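Local atomic coordinates of oxidoreductase, short chain dehydrogenase/reductase family protein (Collinsella aerofaciens ATCC 25986, PDB entry 5GT9), a protein that catalyses the NADPH-dependent reduction of the 7-oxo group of 7-oxolithocholate to give the bile acid ursodeoxycholate. Residues G15-V20 with E42-V47; G136-V141 with V179-I184; S142-I147 with V183-T188. All coordinates share one frame; numbering follows the deposited sequence.

Contact 1. Residues G15-V20 with E42-V47; sequences GATEGV and EEKLNV. With NAP (NADP nicotinamide-adenine-dinucleotide phosphate), chain D.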
loop_
_atom_site.group_PDB
_atom_site.type_symbol
_atom_site.label_atom_id
_atom_site.label_comp_id
_atom_site.label_asym_id
_atom_site.label_seq_id
_atom_site.Cartn_x
_atom_site.Cartn_y
_atom_site.Cartn_z
ATOM N N GLY B 15 -7.907 21.931 8.539
ATOM C CA GLY B 15 -6.572 21.603 7.970
ATOM C C GLY B 15 -6.685 21.703 6.512
ATOM O O GLY B 15 -6.809 20.696 5.808
ATOM N N ALA B 16 -6.650 22.942 6.011
ATOM C CA ALA B 16 -7.216 23.193 4.699
ATOM C C ALA B 16 -6.228 23.556 3.613
ATOM O O ALA B 16 -6.614 23.652 2.422
ATOM C CB ALA B 16 -8.243 24.283 4.834
ATOM N N THR B 17 -4.959 23.790 3.978
ATOM C CA THR B 17 -4.091 24.643 3.145
ATOM C C THR B 17 -3.671 23.979 1.847
ATOM O O THR B 17 -3.633 24.598 0.816
ATOM C CB THR B 17 -2.861 25.096 3.945
ATOM O OG1 THR B 17 -3.310 25.574 5.232
ATOM C CG2 THR B 17 -2.092 26.229 3.202
ATOM N N GLU B 18 -3.360 22.686 1.932
ATOM C CA GLU B 18 -2.764 21.970 0.829
ATOM C C GLU B 18 -3.320 20.549 0.895
ATOM O O GLU B 18 -4.158 20.209 1.746
ATOM C CB GLU B 18 -1.222 21.894 0.928
ATOM C CG GLU B 18 -0.488 23.136 0.434
ATOM C CD GLU B 18 1.055 23.060 0.521
ATOM O OE1 GLU B 18 1.625 22.594 1.542
ATOM O OE2 GLU B 18 1.717 23.489 -0.455
ATOM N N GLY B 19 -2.959 19.795 -0.131
ATOM C CA GLY B 19 -3.165 18.343 -0.131
ATOM C C GLY B 19 -4.642 17.953 -0.039
ATOM O O GLY B 19 -5.441 18.435 -0.831
ATOM N N VAL B 20 -4.958 17.027 0.865
ATOM C CA VAL B 20 -6.344 16.519 1.042
ATOM C C VAL B 20 -7.242 17.632 1.531
ATOM O O VAL B 20 -8.403 17.758 1.074
ATOM C CB VAL B 20 -6.355 15.308 2.035
ATOM C CG1 VAL B 20 -7.793 14.855 2.301
ATOM C CG2 VAL B 20 -5.569 14.116 1.529
ATOM N N GLU B 42 -1.555 31.266 7.164
ATOM C CA GLU B 42 -2.639 32.226 6.884
ATOM C C GLU B 42 -2.534 32.848 5.487
ATOM O O GLU B 42 -3.537 32.948 4.790
ATOM C CB GLU B 42 -2.719 33.312 7.960
ATOM C CG GLU B 42 -3.998 34.142 7.881
ATOM C CD GLU B 42 -4.082 35.309 8.887
ATOM O OE1 GLU B 42 -3.317 35.344 9.841
ATOM O OE2 GLU B 42 -4.914 36.234 8.691
ATOM N N GLU B 43 -1.341 33.249 5.077
ATOM C CA GLU B 43 -1.152 33.827 3.741
ATOM C C GLU B 43 -1.522 32.833 2.643
ATOM O O GLU B 43 -2.287 33.146 1.753
ATOM C CB GLU B 43 0.287 34.281 3.505
ATOM C CG GLU B 43 0.395 35.196 2.308
ATOM C CD GLU B 43 1.616 34.925 1.441
ATOM O OE1 GLU B 43 2.506 35.804 1.401
ATOM O OE2 GLU B 43 1.682 33.845 0.791
ATOM N N LYS B 44 -1.023 31.603 2.763
ATOM C CA LYS B 44 -1.336 30.590 1.796
ATOM C C LYS B 44 -2.859 30.315 1.759
ATOM O O LYS B 44 -3.429 30.091 0.685
ATOM C CB LYS B 44 -0.533 29.338 2.168
ATOM C CG LYS B 44 -0.142 28.468 1.038
ATOM C CD LYS B 44 1.242 27.885 1.273
ATOM C CE LYS B 44 1.631 26.952 0.147
ATOM N NZ LYS B 44 0.482 26.157 -0.352
ATOM N N LEU B 45 -3.513 30.313 2.902
ATOM C CA LEU B 45 -4.962 30.104 2.957
ATOM C C LEU B 45 -5.695 31.245 2.208
ATOM O O LEU B 45 -6.707 31.015 1.547
ATOM C CB LEU B 45 -5.444 30.031 4.415
ATOM C CG LEU B 45 -5.097 28.675 5.123
ATOM C CD1 LEU B 45 -5.106 28.772 6.617
ATOM C CD2 LEU B 45 -5.983 27.544 4.657
ATOM N N ASN B 46 -5.262 32.486 2.437
ATOM C CA ASN B 46 -5.814 33.632 1.708
ATOM C C ASN B 46 -5.694 33.483 0.205
ATOM O O ASN B 46 -6.625 33.860 -0.551
ATOM C CB ASN B 46 -5.111 34.928 2.163
ATOM C CG ASN B 46 -5.589 35.393 3.499
ATOM O OD1 ASN B 46 -6.711 35.126 3.877
ATOM N ND2 ASN B 46 -4.745 36.118 4.224
ATOM N N VAL B 47 -4.562 32.978 -0.276
ATOM C CA VAL B 47 -4.387 32.793 -1.711
ATOM C C VAL B 47 -5.357 31.734 -2.234
ATOM O O VAL B 47 -6.079 31.965 -3.187
ATOM C CB VAL B 47 -2.934 32.429 -2.082
ATOM C CG1 VAL B 47 -2.836 32.079 -3.544
ATOM C CG2 VAL B 47 -1.970 33.556 -1.748
HETATM P PA NAP D . -2.381 17.516 3.973
HETATM O O1A NAP D . -3.423 16.878 3.090
HETATM O O2A NAP D . -1.503 18.563 3.357
HETATM O O5B NAP D . -3.103 18.223 5.224
HETATM C C5B NAP D . -3.938 19.337 4.993
HETATM C C4B NAP D . -3.495 20.544 5.814
HETATM O O4B NAP D . -3.796 20.438 7.190
HETATM C C3B NAP D . -2.010 20.782 5.734
HETATM O O3B NAP D . -1.669 21.320 4.475
HETATM C C2B NAP D . -1.772 21.670 6.927
HETATM O O2B NAP D . -1.585 23.033 6.451
HETATM C C1B NAP D . -3.016 21.428 7.794
HETATM N N9A NAP D . -2.528 21.149 9.128
HETATM C C8A NAP D . -1.580 20.226 9.517
HETATM N N7A NAP D . -1.358 20.338 10.825
HETATM C C5A NAP D . -2.138 21.299 11.310
HETATM C C6A NAP D . -2.309 21.938 12.572
HETATM N N6A NAP D . -1.643 21.506 13.706
HETATM N N1A NAP D . -3.242 22.880 12.632
HETATM C C2A NAP D . -3.950 23.327 11.559
HETATM N N3A NAP D . -3.814 22.802 10.365
HETATM C C4A NAP D . -2.926 21.812 10.187
HETATM O O3 NAP D . -1.451 16.572 4.897
HETATM P PN NAP D . -1.278 14.984 4.958
HETATM O O1N NAP D . -0.082 14.717 5.884
HETATM O O2N NAP D . -1.306 14.486 3.529
HETATM O O5D NAP D . -2.542 14.535 5.838
HETATM C C5D NAP D . -3.877 14.749 5.372
HETATM C C4D NAP D . -4.736 13.617 5.951
HETATM O O4D NAP D . -4.579 12.447 5.134
HETATM C C3D NAP D . -4.381 13.215 7.367
HETATM O O3D NAP D . -5.549 13.021 8.140
HETATM C C2D NAP D . -3.591 11.942 7.205
HETATM O O2D NAP D . -3.591 11.086 8.340
HETATM C C1D NAP D . -4.218 11.331 5.946
HETATM N N1N NAP D . -3.252 10.441 5.266
HETATM C C2N NAP D . -2.425 10.969 4.324
HETATM C C3N NAP D . -1.484 10.169 3.704
HETATM C C7N NAP D . -0.576 10.680 2.643
HETATM O O7N NAP D . 0.018 9.823 2.024
HETATM N N7N NAP D . -0.512 12.007 2.303
HETATM C C4N NAP D . -1.442 8.821 4.022
HETATM C C5N NAP D . -2.343 8.282 4.926
HETATM C C6N NAP D . -3.225 9.148 5.583
HETATM P P2B NAP D . -0.889 24.165 7.422
HETATM O O1X NAP D . -1.013 25.495 6.667
HETATM O O2X NAP D . -1.544 24.232 8.711
HETATM O O3X NAP D . 0.580 23.760 7.441
#
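T17 packs on K44 and L45, and E18 forms a salt bridge with K44, in a mixed apolar and charged contact where the glycine-rich coenzyme loop of a Rossmann fold meets the first turns of helix 42-56; it is buried and made by few residues. The loop follows strand 10-14 and leads into helix 19-30, as in short-chain dehydrogenases. The evidence for the mixed character begins with T17, whose two branches are used differently. Its hydroxyl sits beside the backbone N (chi1 -47°), where T17 OG1 donates to O1X of the coenzyme's 2'-phosphate over 2.7 Å. The same rotation leaves the methyl anti to the backbone N, and it meets the lysine stem at about a right angle, with T17 CG2 3.6 Å from K44 CB. L45 closes in behind the hydroxyl, L45 CD2 lying 3.4 Å from T17 OG1, and the same methyl also touches A16 CB. E18 and K44 supply the polar part. The glutamate chain runs out straight beyond CG and crosses the lysine, whose own chain bends at chi2 and chi4; the salt bridge E18 OE2 to K44 NZ measures 2.9 Å, although as a hydrogen bond it is weak. The carboxylate is gripped a second time, E18 OE1 pairing with R41, so E18 bridges K44 and an NADP(+)-binding arginine. Beyond this, the loop holds the coenzyme through its backbone. G15 CA comes to 3.1 Å from the adenosine ribose atom O4B. Farther along the loop, V20 N reaches the pyrophosphate oxygen O1A at 2.7 Å, with 142° at the hydrogen.

Contact 2. Residues G136-V141 with V179-I184; sequences GAVINV and VDVEVI. With NAP (NADP nicotinamide-adenine-dinucleotide phosphate), chain D.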
loop_
_atom_site.group_PDB
_atom_site.type_symbol
_atom_site.label_atom_id
_atom_site.label_comp_id
_atom_site.label_asym_id
_atom_site.label_seq_id
_atom_site.Cartn_x
_atom_site.Cartn_y
_atom_site.Cartn_z
ATOM N N GLY B 136 -26.835 17.873 8.273
ATOM C CA GLY B 136 -25.423 18.174 8.311
ATOM C C GLY B 136 -24.653 16.980 7.813
ATOM O O GLY B 136 -25.175 15.900 7.670
ATOM N N ALA B 137 -23.376 17.195 7.547
ATOM C CA ALA B 137 -22.519 16.110 7.196
ATOM C C ALA B 137 -21.092 16.240 7.766
ATOM O O ALA B 137 -20.607 17.314 7.930
ATOM C CB ALA B 137 -22.471 15.989 5.688
ATOM N N VAL B 138 -20.514 15.107 8.142
ATOM C CA VAL B 138 -19.155 15.025 8.567
ATOM C C VAL B 138 -18.408 13.925 7.800
ATOM O O VAL B 138 -18.888 12.821 7.738
ATOM C CB VAL B 138 -19.058 14.760 10.058
ATOM C CG1 VAL B 138 -17.604 14.765 10.465
ATOM C CG2 VAL B 138 -19.825 15.791 10.886
ATOM N N ILE B 139 -17.239 14.239 7.234
ATOM C CA ILE B 139 -16.341 13.216 6.688
ATOM C C ILE B 139 -14.961 13.500 7.338
ATOM O O ILE B 139 -14.348 14.546 7.093
ATOM C CB ILE B 139 -16.162 13.265 5.175
ATOM C CG1 ILE B 139 -17.483 13.106 4.450
ATOM C CG2 ILE B 139 -15.142 12.234 4.713
ATOM C CD1 ILE B 139 -17.466 13.382 2.966
ATOM N N ASN B 140 -14.580 12.615 8.240
ATOM C CA ASN B 140 -13.241 12.683 8.866
ATOM C C ASN B 140 -12.258 11.815 8.130
ATOM O O ASN B 140 -12.665 10.797 7.573
ATOM C CB ASN B 140 -13.374 12.297 10.362
ATOM C CG ASN B 140 -14.193 13.338 11.141
ATOM O OD1 ASN B 140 -14.108 14.556 10.858
ATOM N ND2 ASN B 140 -15.008 12.892 12.081
ATOM N N VAL B 141 -10.981 12.157 8.211
ATOM C CA VAL B 141 -9.931 11.474 7.484
ATOM C C VAL B 141 -9.146 10.591 8.467
ATOM O O VAL B 141 -8.646 11.082 9.491
ATOM C CB VAL B 141 -9.008 12.421 6.809
ATOM C CG1 VAL B 141 -7.988 11.622 6.011
ATOM C CG2 VAL B 141 -9.799 13.311 5.827
ATOM N N VAL B 179 -28.480 13.825 9.451
ATOM C CA VAL B 179 -27.009 14.056 9.488
ATOM C C VAL B 179 -26.320 12.814 8.906
ATOM O O VAL B 179 -26.663 11.685 9.246
ATOM C CB VAL B 179 -26.513 14.260 10.942
ATOM C CG1 VAL B 179 -25.052 14.644 10.962
ATOM C CG2 VAL B 179 -27.294 15.375 11.628
ATOM N N ASP B 180 -25.345 13.041 8.006
ATOM C CA ASP B 180 -24.671 11.977 7.324
ATOM C C ASP B 180 -23.176 12.047 7.663
ATOM O O ASP B 180 -22.572 13.051 7.473
ATOM C CB ASP B 180 -24.832 12.090 5.790
ATOM C CG ASP B 180 -26.270 11.869 5.306
ATOM O OD1 ASP B 180 -27.055 11.151 5.949
ATOM O OD2 ASP B 180 -26.600 12.349 4.200
ATOM N N VAL B 181 -22.656 10.961 8.222
ATOM C CA VAL B 181 -21.297 10.933 8.698
ATOM C C VAL B 181 -20.580 9.723 8.094
ATOM O O VAL B 181 -21.140 8.609 7.987
ATOM C CB VAL B 181 -21.299 10.829 10.254
ATOM C CG1 VAL B 181 -19.908 10.570 10.822
ATOM C CG2 VAL B 181 -21.876 12.107 10.846
ATOM N N GLU B 182 -19.303 9.941 7.805
ATOM C CA GLU B 182 -18.450 8.937 7.190
ATOM C C GLU B 182 -17.001 9.176 7.643
ATOM O O GLU B 182 -16.606 10.314 7.873
ATOM C CB GLU B 182 -18.470 9.071 5.668
ATOM C CG GLU B 182 -17.715 7.999 4.917
ATOM C CD GLU B 182 -17.518 8.362 3.475
ATOM O OE1 GLU B 182 -18.463 8.913 2.837
ATOM O OE2 GLU B 182 -16.371 8.168 2.977
ATOM N N VAL B 183 -16.249 8.090 7.735
ATOM C CA VAL B 183 -14.779 8.200 7.856
ATOM C C VAL B 183 -14.226 7.608 6.598
ATOM O O VAL B 183 -14.645 6.507 6.188
ATOM C CB VAL B 183 -14.227 7.528 9.158
ATOM C CG1 VAL B 183 -14.763 6.136 9.429
ATOM C CG2 VAL B 183 -12.705 7.528 9.154
ATOM N N ILE B 184 -13.264 8.304 6.031
ATOM C CA ILE B 184 -12.514 7.769 4.866
ATOM C C ILE B 184 -11.053 7.638 5.254
ATOM O O ILE B 184 -10.429 8.593 5.796
ATOM C CB ILE B 184 -12.682 8.642 3.593
ATOM C CG1 ILE B 184 -12.035 7.860 2.392
ATOM C CG2 ILE B 184 -12.109 10.019 3.779
ATOM C CD1 ILE B 184 -12.724 8.023 1.083
HETATM P PA NAP D . -2.381 17.516 3.973
HETATM O O1A NAP D . -3.423 16.878 3.090
HETATM O O2A NAP D . -1.503 18.563 3.357
HETATM O O5B NAP D . -3.103 18.223 5.224
HETATM C C5B NAP D . -3.938 19.337 4.993
HETATM C C4B NAP D . -3.495 20.544 5.814
HETATM O O4B NAP D . -3.796 20.438 7.190
HETATM C C3B NAP D . -2.010 20.782 5.734
HETATM O O3B NAP D . -1.669 21.320 4.475
HETATM C C2B NAP D . -1.772 21.670 6.927
HETATM O O2B NAP D . -1.585 23.033 6.451
HETATM C C1B NAP D . -3.016 21.428 7.794
HETATM N N9A NAP D . -2.528 21.149 9.128
HETATM C C8A NAP D . -1.580 20.226 9.517
HETATM N N7A NAP D . -1.358 20.338 10.825
HETATM C C5A NAP D . -2.138 21.299 11.310
HETATM C C6A NAP D . -2.309 21.938 12.572
HETATM N N6A NAP D . -1.643 21.506 13.706
HETATM N N1A NAP D . -3.242 22.880 12.632
HETATM C C2A NAP D . -3.950 23.327 11.559
HETATM N N3A NAP D . -3.814 22.802 10.365
HETATM C C4A NAP D . -2.926 21.812 10.187
HETATM O O3 NAP D . -1.451 16.572 4.897
HETATM P PN NAP D . -1.278 14.984 4.958
HETATM O O1N NAP D . -0.082 14.717 5.884
HETATM O O2N NAP D . -1.306 14.486 3.529
HETATM O O5D NAP D . -2.542 14.535 5.838
HETATM C C5D NAP D . -3.877 14.749 5.372
HETATM C C4D NAP D . -4.736 13.617 5.951
HETATM O O4D NAP D . -4.579 12.447 5.134
HETATM C C3D NAP D . -4.381 13.215 7.367
HETATM O O3D NAP D . -5.549 13.021 8.140
HETATM C C2D NAP D . -3.591 11.942 7.205
HETATM O O2D NAP D . -3.591 11.086 8.340
HETATM C C1D NAP D . -4.218 11.331 5.946
HETATM N N1N NAP D . -3.252 10.441 5.266
HETATM C C2N NAP D . -2.425 10.969 4.324
HETATM C C3N NAP D . -1.484 10.169 3.704
HETATM C C7N NAP D . -0.576 10.680 2.643
HETATM O O7N NAP D . 0.018 9.823 2.024
HETATM N N7N NAP D . -0.512 12.007 2.303
HETATM C C4N NAP D . -1.442 8.821 4.022
HETATM C C5N NAP D . -2.343 8.282 4.926
HETATM C C6N NAP D . -3.225 9.148 5.583
HETATM P P2B NAP D . -0.889 24.165 7.422
HETATM O O1X NAP D . -1.013 25.495 6.667
HETATM O O2X NAP D . -1.544 24.232 8.711
HETATM O O3X NAP D . 0.580 23.760 7.441
#
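V138 and E182 are joined in the middle of a parallel pair of strands, 136-141 and 179-184, whose axes run 4.6 Å apart and only 3° from parallel. The tight part is the backbone ladder. Five hydrogen bonds alternate across it from D180 N to G136 O at one end to I184 N to N140 O at the other; the latter is straight, 3.0 Å long with 165° at the hydrogen. CA-H groups fill in between, as where I139 CA lies 3.1 Å from E182 O. Side chains touch more sparingly: V138 CB meets V181 CG2 at 3.9 Å, and on the opposite face I139 and I184 lie side by side with their CG2 methyls 3.9 Å apart. Helices 105-133 and 154-173 pack on the face of V138, N140 and V183, and helix 214-224 on that of I139 and I184. N140 keeps its buried amide satisfied through T167 and Y90 N. The looser side is at D180, partly exposed, whose carboxylate turns to Y7 OH. The two neighbouring parallel strands and helix 154-173 between them make a beta-alpha-beta crossover, and the helical layers on both faces of the sheet are those of the Rossmann fold.

Contact 3. Residues S142-I147 with V183-T188; sequences SSMTGI and VITLGT. With NAP (NADP nicotinamide-adenine-dinucleotide phosphate), chain D.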
loop_
_atom_site.group_PDB
_atom_site.type_symbol
_atom_site.label_atom_id
_atom_site.label_comp_id
_atom_site.label_asym_id
_atom_site.label_seq_id
_atom_site.Cartn_x
_atom_site.Cartn_y
_atom_site.Cartn_z
ATOM N N SER B 142 -9.035 9.315 8.173
ATOM C CA SER B 142 -8.159 8.434 8.948
ATOM C C SER B 142 -7.022 7.946 7.991
ATOM O O SER B 142 -6.878 8.402 6.863
ATOM C CB SER B 142 -8.906 7.292 9.570
ATOM O OG SER B 142 -8.078 6.575 10.519
ATOM N N SER B 143 -6.251 6.987 8.480
ATOM C CA SER B 143 -5.064 6.521 7.781
ATOM C C SER B 143 -5.007 5.040 7.905
ATOM O O SER B 143 -5.478 4.474 8.908
ATOM C CB SER B 143 -3.842 7.019 8.514
ATOM O OG SER B 143 -2.705 6.693 7.769
ATOM N N MET B 144 -4.335 4.395 6.942
ATOM C CA MET B 144 -4.212 2.934 7.027
ATOM C C MET B 144 -3.455 2.536 8.295
ATOM O O MET B 144 -3.700 1.428 8.833
ATOM C CB MET B 144 -3.555 2.354 5.766
ATOM C CG MET B 144 -4.512 2.284 4.506
ATOM S SD MET B 144 -3.577 1.826 3.003
ATOM C CE MET B 144 -3.696 0.035 3.244
ATOM N N THR B 145 -2.620 3.434 8.862
ATOM C CA THR B 145 -1.908 3.115 10.120
ATOM C C THR B 145 -2.821 2.985 11.340
ATOM O O THR B 145 -2.461 2.354 12.349
ATOM C CB THR B 145 -0.827 4.153 10.422
ATOM O OG1 THR B 145 -1.444 5.424 10.597
ATOM C CG2 THR B 145 0.192 4.138 9.349
ATOM N N GLY B 146 -4.033 3.521 11.211
ATOM C CA GLY B 146 -5.068 3.364 12.224
ATOM C C GLY B 146 -5.574 1.952 12.240
ATOM O O GLY B 146 -6.150 1.485 13.209
ATOM N N ILE B 147 -5.350 1.247 11.126
ATOM C CA ILE B 147 -5.742 -0.167 11.038
ATOM C C ILE B 147 -4.570 -1.089 11.344
ATOM O O ILE B 147 -4.725 -2.037 12.129
ATOM C CB ILE B 147 -6.319 -0.515 9.646
ATOM C CG1 ILE B 147 -7.556 0.326 9.369
ATOM C CG2 ILE B 147 -6.686 -1.997 9.582
ATOM C CD1 ILE B 147 -8.042 0.279 7.947
ATOM N N VAL B 183 -16.249 8.090 7.735
ATOM C CA VAL B 183 -14.779 8.200 7.856
ATOM C C VAL B 183 -14.226 7.608 6.598
ATOM O O VAL B 183 -14.645 6.507 6.188
ATOM C CB VAL B 183 -14.227 7.528 9.158
ATOM C CG1 VAL B 183 -14.763 6.136 9.429
ATOM C CG2 VAL B 183 -12.705 7.528 9.154
ATOM N N ILE B 184 -13.264 8.304 6.031
ATOM C CA ILE B 184 -12.514 7.769 4.866
ATOM C C ILE B 184 -11.053 7.638 5.254
ATOM O O ILE B 184 -10.429 8.593 5.796
ATOM C CB ILE B 184 -12.682 8.642 3.593
ATOM C CG1 ILE B 184 -12.035 7.860 2.392
ATOM C CG2 ILE B 184 -12.109 10.019 3.779
ATOM C CD1 ILE B 184 -12.724 8.023 1.083
ATOM N N THR B 185 -10.545 6.411 5.063
ATOM C CA THR B 185 -9.227 5.978 5.541
ATOM C C THR B 185 -8.302 5.998 4.323
ATOM O O THR B 185 -8.578 5.320 3.340
ATOM C CB THR B 185 -9.311 4.574 6.133
ATOM O OG1 THR B 185 -10.100 4.641 7.341
ATOM C CG2 THR B 185 -7.941 4.033 6.451
ATOM N N LEU B 186 -7.315 6.907 4.343
ATOM C CA LEU B 186 -6.365 7.018 3.261
ATOM C C LEU B 186 -5.118 6.147 3.430
ATOM O O LEU B 186 -4.645 5.915 4.521
ATOM C CB LEU B 186 -5.929 8.498 3.137
ATOM C CG LEU B 186 -7.037 9.523 2.926
ATOM C CD1 LEU B 186 -6.468 10.866 2.476
ATOM C CD2 LEU B 186 -8.169 9.099 2.073
ATOM N N GLY B 187 -4.599 5.700 2.291
ATOM C CA GLY B 187 -3.242 5.263 2.190
ATOM C C GLY B 187 -2.431 6.360 1.558
ATOM O O GLY B 187 -2.796 7.542 1.578
ATOM N N THR B 188 -1.328 5.951 0.940
ATOM C CA THR B 188 -0.459 6.920 0.268
ATOM C C THR B 188 -1.178 7.786 -0.748
ATOM O O THR B 188 -1.739 7.303 -1.727
ATOM C CB THR B 188 0.704 6.150 -0.430
ATOM O OG1 THR B 188 1.272 5.281 0.534
ATOM C CG2 THR B 188 1.777 7.106 -0.865
HETATM P PA NAP D . -2.381 17.516 3.973
HETATM O O1A NAP D . -3.423 16.878 3.090
HETATM O O2A NAP D . -1.503 18.563 3.357
HETATM O O5B NAP D . -3.103 18.223 5.224
HETATM C C5B NAP D . -3.938 19.337 4.993
HETATM C C4B NAP D . -3.495 20.544 5.814
HETATM O O4B NAP D . -3.796 20.438 7.190
HETATM C C3B NAP D . -2.010 20.782 5.734
HETATM O O3B NAP D . -1.669 21.320 4.475
HETATM C C2B NAP D . -1.772 21.670 6.927
HETATM O O2B NAP D . -1.585 23.033 6.451
HETATM C C1B NAP D . -3.016 21.428 7.794
HETATM N N9A NAP D . -2.528 21.149 9.128
HETATM C C8A NAP D . -1.580 20.226 9.517
HETATM N N7A NAP D . -1.358 20.338 10.825
HETATM C C5A NAP D . -2.138 21.299 11.310
HETATM C C6A NAP D . -2.309 21.938 12.572
HETATM N N6A NAP D . -1.643 21.506 13.706
HETATM N N1A NAP D . -3.242 22.880 12.632
HETATM C C2A NAP D . -3.950 23.327 11.559
HETATM N N3A NAP D . -3.814 22.802 10.365
HETATM C C4A NAP D . -2.926 21.812 10.187
HETATM O O3 NAP D . -1.451 16.572 4.897
HETATM P PN NAP D . -1.278 14.984 4.958
HETATM O O1N NAP D . -0.082 14.717 5.884
HETATM O O2N NAP D . -1.306 14.486 3.529
HETATM O O5D NAP D . -2.542 14.535 5.838
HETATM C C5D NAP D . -3.877 14.749 5.372
HETATM C C4D NAP D . -4.736 13.617 5.951
HETATM O O4D NAP D . -4.579 12.447 5.134
HETATM C C3D NAP D . -4.381 13.215 7.367
HETATM O O3D NAP D . -5.549 13.021 8.140
HETATM C C2D NAP D . -3.591 11.942 7.205
HETATM O O2D NAP D . -3.591 11.086 8.340
HETATM C C1D NAP D . -4.218 11.331 5.946
HETATM N N1N NAP D . -3.252 10.441 5.266
HETATM C C2N NAP D . -2.425 10.969 4.324
HETATM C C3N NAP D . -1.484 10.169 3.704
HETATM C C7N NAP D . -0.576 10.680 2.643
HETATM O O7N NAP D . 0.018 9.823 2.024
HETATM N N7N NAP D . -0.512 12.007 2.303
HETATM C C4N NAP D . -1.442 8.821 4.022
HETATM C C5N NAP D . -2.343 8.282 4.926
HETATM C C6N NAP D . -3.225 9.148 5.583
HETATM P P2B NAP D . -0.889 24.165 7.422
HETATM O O1X NAP D . -1.013 25.495 6.667
HETATM O O2X NAP D . -1.544 24.232 8.711
HETATM O O3X NAP D . 0.580 23.760 7.441
#
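M144 leaves the end of strand 136-143 and lies along L186 and G187, just past the last rungs of the parallel pair. Its CB and CG pass the carbonyl of L186, with M144 CG 3.6 Å from L186 O. The chain stays extended to the sulfur (chi2 171°), which carries it to the backbone of the next residue, M144 SD to G187 CA 3.5 Å. The side chain also packs on N237 and V241 of helix 235-247 and on S193 of the second subunit. M144 N also donates to L186 O over 2.9 Å, extending the ladder, in which S142 N binds I184 O more directly, at 2.8 Å and 167°. T185 lies on the face of S142; its CG2 presses on the peptide of S143, 3.4 Å from S143 C, and also touches the I147 side chain. Toward the coenzyme, S143 OG sits 3.3 Å from nicotinamide C5N and is hydrogen-bonded to Y156 OH, while G187 O stands 3.1 Å from C4N, the hydride-carrying carbon. The S143-Y156 pair beside the nicotinamide is consistent with their inferred roles, S143 in stabilising the transition state and Y156 in proton transfer.

Overall arrangement
From the N terminus, contact 1 comes first, bringing the loop after strand 10-14 against helix 42-56 and closing a loop that holds helix 19-30 and strand 34-39. It ends before the others begin. Contacts 2 and 3 then close almost the same excursion, through helix 154-173; they cross rather than nest, following one another along strands 136-143 and 179-186 and sharing V183 and I184. In the sheet, strand 85-90 separates strand 10-14 from this pair. L186 of contact 3 joins the three regions, its CD1 lying 3.5 Å from V20 CG2 of contact 1 and its CG 3.9 Å from V141 CG1 of contact 2. All three contacts touch the same NADP, from adenosine end to nicotinamide.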